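Local coordinates for protein tryptophan synthase alpha-subunit (Pyrococcus furiosus, PDB 1GEQ) that cleaves indole-3-glycerol phosphate by a retro-aldol reaction to indole and glyceraldehyde 3-phosphate, as the alpha subunit of tryptophan synthase, at residues A[201-204]-A[205-209]; A[239-242]-A[243-247]; A[180-183]-A[184-187]. One frame throughout, in Å; residues are numbered along the deposited sequence.

Contact 1 (A[201-204]-A[205-209]); sequences SKRE and HVVSL
His205 ND1 accepts the backbone N-H of Ser201 at 3.0 Å, a nearly straight bond (165° at the hydrogen) that lies in the ring plane. Ser201 OG, out of that plane, comes to 3.3 Å from His205 CE1. The Lys202 methylenes lie over one face of the ring, the approach modelled too close to weigh. The in-plane bond probably sets the rotation of the imidazole; NE2 is buried with no partner in the model. Lys202 holds the N-cap position, and its O accepts His205 N at 2.9 Å. On another side of the helix the Arg203 guanidinium lies across Val207, whose CG2 sits over one face toward its rim, 3.4 Å from Arg203 NE. Arg203 CG stands anti to the backbone N (chi1 177°), and the bend at chi2 swings the chain along the helix. Backbone bonds Val207 N to Arg203 O and Ser208 N to Glu204 O begin the regular turns. Helix 203-211 links strands 194-197 and 216-219 in a beta-alpha-beta unit; Arg203 NH1 bonds Leu245 O of helix 235-246, and Ser208 OG bonds Tyr180 OH of helix 177-189.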
loop_
_atom_site.group_PDB
_atom_site.type_symbol
_atom_site.label_atom_id
_atom_site.label_comp_id
_atom_site.label_asym_id
_atom_site.label_seq_id
_atom_site.Cartn_x
_atom_site.Cartn_y
_atom_site.Cartn_z
ATOM N N SER A 201 -2.546 14.370 5.201
ATOM C CA SER A 201 -3.202 15.304 4.276
ATOM C C SER A 201 -2.451 16.630 4.167
ATOM O O SER A 201 -2.743 17.444 3.292
ATOM C CB SER A 201 -4.651 15.570 4.715
ATOM O OG SER A 201 -4.697 16.247 5.958
ATOM N N LYS A 202 -1.475 16.848 5.045
ATOM C CA LYS A 202 -0.708 18.091 5.020
ATOM C C LYS A 202 0.782 17.927 5.334
ATOM O O LYS A 202 1.203 16.961 5.976
ATOM C CB LYS A 202 -1.345 19.111 5.966
ATOM C CG LYS A 202 -1.604 18.588 7.360
ATOM C CD LYS A 202 -2.866 19.206 7.942
ATOM C CE LYS A 202 -2.784 20.718 7.973
ATOM N NZ LYS A 202 -4.120 21.313 8.249
ATOM N N ARG A 203 1.575 18.884 4.854
ATOM C CA ARG A 203 3.026 18.875 5.028
ATOM C C ARG A 203 3.492 18.590 6.455
ATOM O O ARG A 203 4.405 17.794 6.662
ATOM C CB ARG A 203 3.612 20.210 4.541
ATOM C CG ARG A 203 5.118 20.347 4.728
ATOM C CD ARG A 203 5.912 19.239 4.046
ATOM N NE ARG A 203 7.341 19.374 4.330
ATOM C CZ ARG A 203 8.249 18.426 4.123
ATOM N NH1 ARG A 203 7.890 17.256 3.617
ATOM N NH2 ARG A 203 9.520 18.648 4.443
ATOM N N GLU A 204 2.876 19.235 7.438
ATOM C CA GLU A 204 3.271 19.020 8.824
ATOM C C GLU A 204 3.096 17.576 9.289
ATOM O O GLU A 204 3.782 17.140 10.213
ATOM C CB GLU A 204 2.505 19.962 9.750
ATOM C CG GLU A 204 1.049 20.131 9.406
ATOM C CD GLU A 204 0.350 21.066 10.367
ATOM O OE1 GLU A 204 0.069 20.641 11.507
ATOM O OE2 GLU A 204 0.095 22.231 9.989
ATOM N N HIS A 205 2.177 16.840 8.660
ATOM C CA HIS A 205 1.952 15.439 9.014
ATOM C C HIS A 205 3.196 14.638 8.642
ATOM O O HIS A 205 3.700 13.837 9.430
ATOM C CB HIS A 205 0.759 14.867 8.243
ATOM C CG HIS A 205 -0.568 15.405 8.671
ATOM N ND1 HIS A 205 -1.715 15.244 7.919
ATOM C CD2 HIS A 205 -0.937 16.095 9.774
ATOM C CE1 HIS A 205 -2.730 15.809 8.538
ATOM N NE2 HIS A 205 -2.290 16.338 9.669
ATOM N N VAL A 206 3.668 14.844 7.416
ATOM C CA VAL A 206 4.844 14.144 6.926
ATOM C C VAL A 206 6.061 14.483 7.788
ATOM O O VAL A 206 6.776 13.594 8.241
ATOM C CB VAL A 206 5.116 14.504 5.448
ATOM C CG1 VAL A 206 6.415 13.870 4.975
ATOM C CG2 VAL A 206 3.959 14.025 4.581
ATOM N N VAL A 207 6.274 15.772 8.041
ATOM C CA VAL A 207 7.412 16.202 8.850
ATOM C C VAL A 207 7.378 15.563 10.241
ATOM O O VAL A 207 8.380 15.027 10.720
ATOM C CB VAL A 207 7.432 17.743 8.996
ATOM C CG1 VAL A 207 8.570 18.172 9.910
ATOM C CG2 VAL A 207 7.577 18.386 7.618
ATOM N N SER A 208 6.220 15.624 10.886
ATOM C CA SER A 208 6.049 15.051 12.214
ATOM C C SER A 208 6.295 13.541 12.250
ATOM O O SER A 208 7.013 13.041 13.122
ATOM C CB SER A 208 4.636 15.335 12.724
ATOM O OG SER A 208 4.382 14.603 13.908
ATOM N N LEU A 209 5.702 12.817 11.304
ATOM C CA LEU A 209 5.856 11.370 11.269
ATOM C C LEU A 209 7.297 10.929 11.008
ATOM O O LEU A 209 7.779 9.988 11.627
ATOM C CB LEU A 209 4.900 10.769 10.238
ATOM C CG LEU A 209 3.427 10.946 10.663
ATOM C CD1 LEU A 209 2.500 10.569 9.516
ATOM C CD2 LEU A 209 3.149 10.096 11.890
#

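Contact 2 (A[239-242]-A[243-247]); sequences KKKV and EELLG
Lys241 and Glu244 cross obliquely, and Lys241 NZ meets Glu244 OE2 at 3.3 Å in a salt bridge whose hydrogen bond is weak. NZ also makes a weak bond to Ser201 O. The lysine starts with CG anti to its own N (chi1 172°), then bends at chi2 and chi3, which brings NZ round to Glu244; its CD lies 4.0 Å from Leu245 CG. Val242 and Leu246 instead lie side by side, Val242 CG1 at 4.0 Å from Leu246 CD1, and both pack on Leu7 of strand 6-12. Lys240 and Glu243 also cross at a slant, joined through a water that donates to Glu243 OE1 at 2.9 Å and weakly accepts from Lys240 NZ; Glu243 OE2 bonds Tyr31 OH. Gly247 ends the helix in a Schellman motif, its N bonded to Glu244 O. Were Lys241 cut back to an alanine, the Glu244 carboxylate would probably lose its cationic mate and Leu245 part of its cover. The chemistry is that of an amphipathic last turn: an apolar face to the barrel, the Lys241 chain resting on Leu223 and Ile226, and toward the outside loosely paired charges that probably offset one another.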
loop_
_atom_site.group_PDB
_atom_site.type_symbol
_atom_site.label_atom_id
_atom_site.label_comp_id
_atom_site.label_asym_id
_atom_site.label_seq_id
_atom_site.Cartn_x
_atom_site.Cartn_y
_atom_site.Cartn_z
ATOM N N LYS A 239 0.375 15.357 -8.762
ATOM C CA LYS A 239 1.759 15.803 -8.647
ATOM C C LYS A 239 1.836 17.011 -7.720
ATOM O O LYS A 239 2.721 17.097 -6.868
ATOM C CB LYS A 239 2.316 16.163 -10.032
ATOM C CG LYS A 239 2.162 15.054 -11.068
ATOM C CD LYS A 239 2.700 15.455 -12.445
ATOM C CE LYS A 239 4.223 15.550 -12.453
ATOM N NZ LYS A 239 4.696 16.943 -12.715
ATOM N N LYS A 240 0.899 17.940 -7.874
ATOM C CA LYS A 240 0.882 19.136 -7.044
ATOM C C LYS A 240 0.663 18.802 -5.572
ATOM O O LYS A 240 1.241 19.438 -4.695
ATOM C CB LYS A 240 -0.194 20.106 -7.537
ATOM C CG LYS A 240 0.232 20.874 -8.777
ATOM C CD LYS A 240 1.262 21.931 -8.425
ATOM C CE LYS A 240 0.581 23.168 -7.850
ATOM N NZ LYS A 240 1.468 23.928 -6.919
ATOM N N LYS A 241 -0.160 17.796 -5.302
ATOM C CA LYS A 241 -0.419 17.406 -3.922
ATOM C C LYS A 241 0.813 16.732 -3.304
ATOM O O LYS A 241 1.163 17.006 -2.156
ATOM C CB LYS A 241 -1.643 16.482 -3.856
ATOM C CG LYS A 241 -1.897 15.871 -2.492
ATOM C CD LYS A 241 -1.800 16.878 -1.348
ATOM C CE LYS A 241 -3.130 17.514 -0.991
ATOM N NZ LYS A 241 -3.083 18.059 0.406
ATOM N N VAL A 242 1.462 15.847 -4.055
ATOM C CA VAL A 242 2.658 15.180 -3.549
ATOM C C VAL A 242 3.740 16.238 -3.346
ATOM O O VAL A 242 4.486 16.202 -2.369
ATOM C CB VAL A 242 3.165 14.092 -4.534
ATOM C CG1 VAL A 242 4.510 13.546 -4.073
ATOM C CG2 VAL A 242 2.147 12.964 -4.624
ATOM N N GLU A 243 3.815 17.196 -4.267
ATOM C CA GLU A 243 4.804 18.253 -4.151
ATOM C C GLU A 243 4.597 19.024 -2.858
ATOM O O GLU A 243 5.554 19.309 -2.136
ATOM C CB GLU A 243 4.720 19.191 -5.355
ATOM C CG GLU A 243 5.752 18.885 -6.416
ATOM C CD GLU A 243 5.519 19.644 -7.708
ATOM O OE1 GLU A 243 5.138 20.832 -7.649
ATOM O OE2 GLU A 243 5.728 19.046 -8.783
ATOM N N GLU A 244 3.345 19.354 -2.560
ATOM C CA GLU A 244 3.027 20.074 -1.336
ATOM C C GLU A 244 3.454 19.262 -0.109
ATOM O O GLU A 244 4.015 19.802 0.847
ATOM C CB GLU A 244 1.523 20.345 -1.265
ATOM C CG GLU A 244 1.040 20.824 0.099
ATOM C CD GLU A 244 -0.469 20.675 0.262
ATOM O OE1 GLU A 244 -0.963 20.767 1.408
ATOM O OE2 GLU A 244 -1.157 20.468 -0.764
ATOM N N LEU A 245 3.182 17.965 -0.138
ATOM C CA LEU A 245 3.534 17.105 0.982
ATOM C C LEU A 245 5.043 16.955 1.127
ATOM O O LEU A 245 5.544 16.713 2.225
ATOM C CB LEU A 245 2.879 15.736 0.813
ATOM C CG LEU A 245 1.349 15.781 0.869
ATOM C CD1 LEU A 245 0.784 14.387 0.628
ATOM C CD2 LEU A 245 0.904 16.322 2.221
ATOM N N LEU A 246 5.765 17.096 0.019
ATOM C CA LEU A 246 7.215 17.000 0.038
ATOM C C LEU A 246 7.817 18.358 0.393
ATOM O O LEU A 246 9.024 18.473 0.617
ATOM C CB LEU A 246 7.743 16.534 -1.324
ATOM C CG LEU A 246 7.521 15.055 -1.670
ATOM C CD1 LEU A 246 8.155 14.729 -3.015
ATOM C CD2 LEU A 246 8.123 14.184 -0.583
ATOM N N GLY A 247 6.962 19.377 0.441
ATOM C CA GLY A 247 7.398 20.719 0.768
ATOM C C GLY A 247 8.355 21.318 -0.249
ATOM O O GLY A 247 9.120 22.222 0.086
HETATM O O HOH W 1 4.501 22.934 -5.822
#

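Contact 3 (A[180-183]-A[184-187]); sequences YDLL and RRAK
Helix 177-189, which follows strand 159-163 in the alpha/beta barrel, carries on its outer side a three-residue salt-bridge network in which Asp181 serves Arg184 and Arg185, one turn further on. Each carboxylate oxygen takes one arginine. Asp181 OD1 is met nearly along its C-O axis by Arg185 NH1 at 2.6 Å, in the guanidinium plane, with the two flat groups turned 38° apart. Asp181 OD2 is approached from above the carboxylate plane by Arg184 NH1, also at 2.6 Å, while Arg184 NH2 adds a weak bond at 3.2 Å; here the planes stand 60° apart. With CG anti to the backbone N (chi1 176°) the aspartate carboxylate stands out from the helix, and both arginines, bent at chi3, turn back to it. Two cations on one carboxylate restrict its rotation and are likely to favour its ionised form; Arg185 NE has a long, weak ion pair with Asp146 besides. On the inner side Leu182, Leu183 and Ala186 pack on Leu162 of strand 159-163, and Leu183 CD1 lies alongside Lys187 CG at 3.9 Å, the lysine amine bonding Gly213 O. Backbone bonds such as Arg185 N to Asp181 O, 3.0 Å, keep the regular spacing. Ion pairs at i to i+3 and i to i+4 over an apolar inner face mark an amphipathic surface helix, here an outer helix of a TIM barrel.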
loop_
_atom_site.group_PDB
_atom_site.type_symbol
_atom_site.label_atom_id
_atom_site.label_comp_id
_atom_site.label_asym_id
_atom_site.label_seq_id
_atom_site.Cartn_x
_atom_site.Cartn_y
_atom_site.Cartn_z
ATOM N N TYR A 180 0.407 7.755 16.953
ATOM C CA TYR A 180 1.782 8.078 17.304
ATOM C C TYR A 180 2.301 7.037 18.288
ATOM O O TYR A 180 3.476 6.665 18.246
ATOM C CB TYR A 180 1.862 9.467 17.943
ATOM C CG TYR A 180 1.893 10.605 16.950
ATOM C CD1 TYR A 180 0.785 11.431 16.765
ATOM C CD2 TYR A 180 3.035 10.864 16.208
ATOM C CE1 TYR A 180 0.815 12.484 15.862
ATOM C CE2 TYR A 180 3.077 11.920 15.294
ATOM C CZ TYR A 180 1.965 12.727 15.132
ATOM O OH TYR A 180 2.006 13.781 14.249
ATOM N N ASP A 181 1.422 6.574 19.176
ATOM C CA ASP A 181 1.810 5.576 20.163
ATOM C C ASP A 181 2.202 4.282 19.467
ATOM O O ASP A 181 3.184 3.631 19.843
ATOM C CB ASP A 181 0.662 5.294 21.141
ATOM C CG ASP A 181 0.992 4.179 22.126
ATOM O OD1 ASP A 181 0.543 3.029 21.919
ATOM O OD2 ASP A 181 1.724 4.451 23.102
ATOM N N LEU A 182 1.430 3.912 18.454
ATOM C CA LEU A 182 1.692 2.688 17.704
ATOM C C LEU A 182 3.077 2.792 17.038
ATOM O O LEU A 182 3.839 1.836 17.023
ATOM C CB LEU A 182 0.625 2.503 16.627
ATOM C CG LEU A 182 0.373 1.109 16.028
ATOM C CD1 LEU A 182 -0.095 1.263 14.585
ATOM C CD2 LEU A 182 1.594 0.259 16.090
ATOM N N LEU A 183 3.370 3.957 16.470
ATOM C CA LEU A 183 4.657 4.179 15.806
ATOM C C LEU A 183 5.814 4.094 16.808
ATOM O O LEU A 183 6.819 3.437 16.553
ATOM C CB LEU A 183 4.661 5.552 15.120
ATOM C CG LEU A 183 5.991 6.023 14.500
ATOM C CD1 LEU A 183 6.509 4.996 13.491
ATOM C CD2 LEU A 183 5.753 7.366 13.847
ATOM N N ARG A 184 5.660 4.757 17.953
ATOM C CA ARG A 184 6.686 4.744 18.991
ATOM C C ARG A 184 7.005 3.310 19.400
ATOM O O ARG A 184 8.169 2.909 19.449
ATOM C CB ARG A 184 6.215 5.522 20.225
ATOM C CG ARG A 184 7.324 5.768 21.242
ATOM C CD ARG A 184 6.782 6.092 22.630
ATOM N NE ARG A 184 6.250 4.901 23.292
ATOM C CZ ARG A 184 4.962 4.687 23.545
ATOM N NH1 ARG A 184 4.053 5.586 23.191
ATOM N NH2 ARG A 184 4.585 3.570 24.149
ATOM N N ARG A 185 5.958 2.547 19.702
ATOM C CA ARG A 185 6.087 1.150 20.100
ATOM C C ARG A 185 6.751 0.328 19.002
ATOM O O ARG A 185 7.642 -0.481 19.267
ATOM C CB ARG A 185 4.695 0.567 20.430
ATOM C CG ARG A 185 4.210 0.889 21.841
ATOM C CD ARG A 185 2.695 0.833 21.959
ATOM N NE ARG A 185 2.120 -0.324 21.288
ATOM C CZ ARG A 185 0.967 -0.305 20.634
ATOM N NH1 ARG A 185 0.261 0.809 20.555
ATOM N NH2 ARG A 185 0.514 -1.400 20.058
ATOM N N ALA A 186 6.319 0.538 17.762
ATOM C CA ALA A 186 6.878 -0.212 16.646
ATOM C C ALA A 186 8.389 0.005 16.464
ATOM O O ALA A 186 9.126 -0.949 16.256
ATOM C CB ALA A 186 6.140 0.143 15.362
ATOM N N LYS A 187 8.836 1.253 16.550
ATOM C CA LYS A 187 10.255 1.567 16.374
ATOM C C LYS A 187 11.098 0.939 17.483
ATOM O O LYS A 187 12.294 0.728 17.313
ATOM C CB LYS A 187 10.483 3.085 16.344
ATOM C CG LYS A 187 9.814 3.814 15.170
ATOM C CD LYS A 187 10.022 3.079 13.835
ATOM C CE LYS A 187 11.485 2.719 13.591
ATOM N NZ LYS A 187 12.318 3.818 13.052
#

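In the fold
Along the chain, contact 3 comes first on helix 177-189, contact 1 next on helix 203-211 and contact 2 last on helix 235-246. Each is local to its helix and closes no long loop, so the three follow in series, neither nesting nor crossing. Contact 1 is the middle member. Toward contact 3 it also packs through Leu209 CD2, 3.9 Å from Tyr180 CE2; toward contact 2 through the backbone, Lys202 C lying 3.5 Å from Leu245 CD2. Contacts 2 and 3 do not touch, their nearest atoms about 12 Å apart. Together they join three outer helices into one section of the barrel's outer layer.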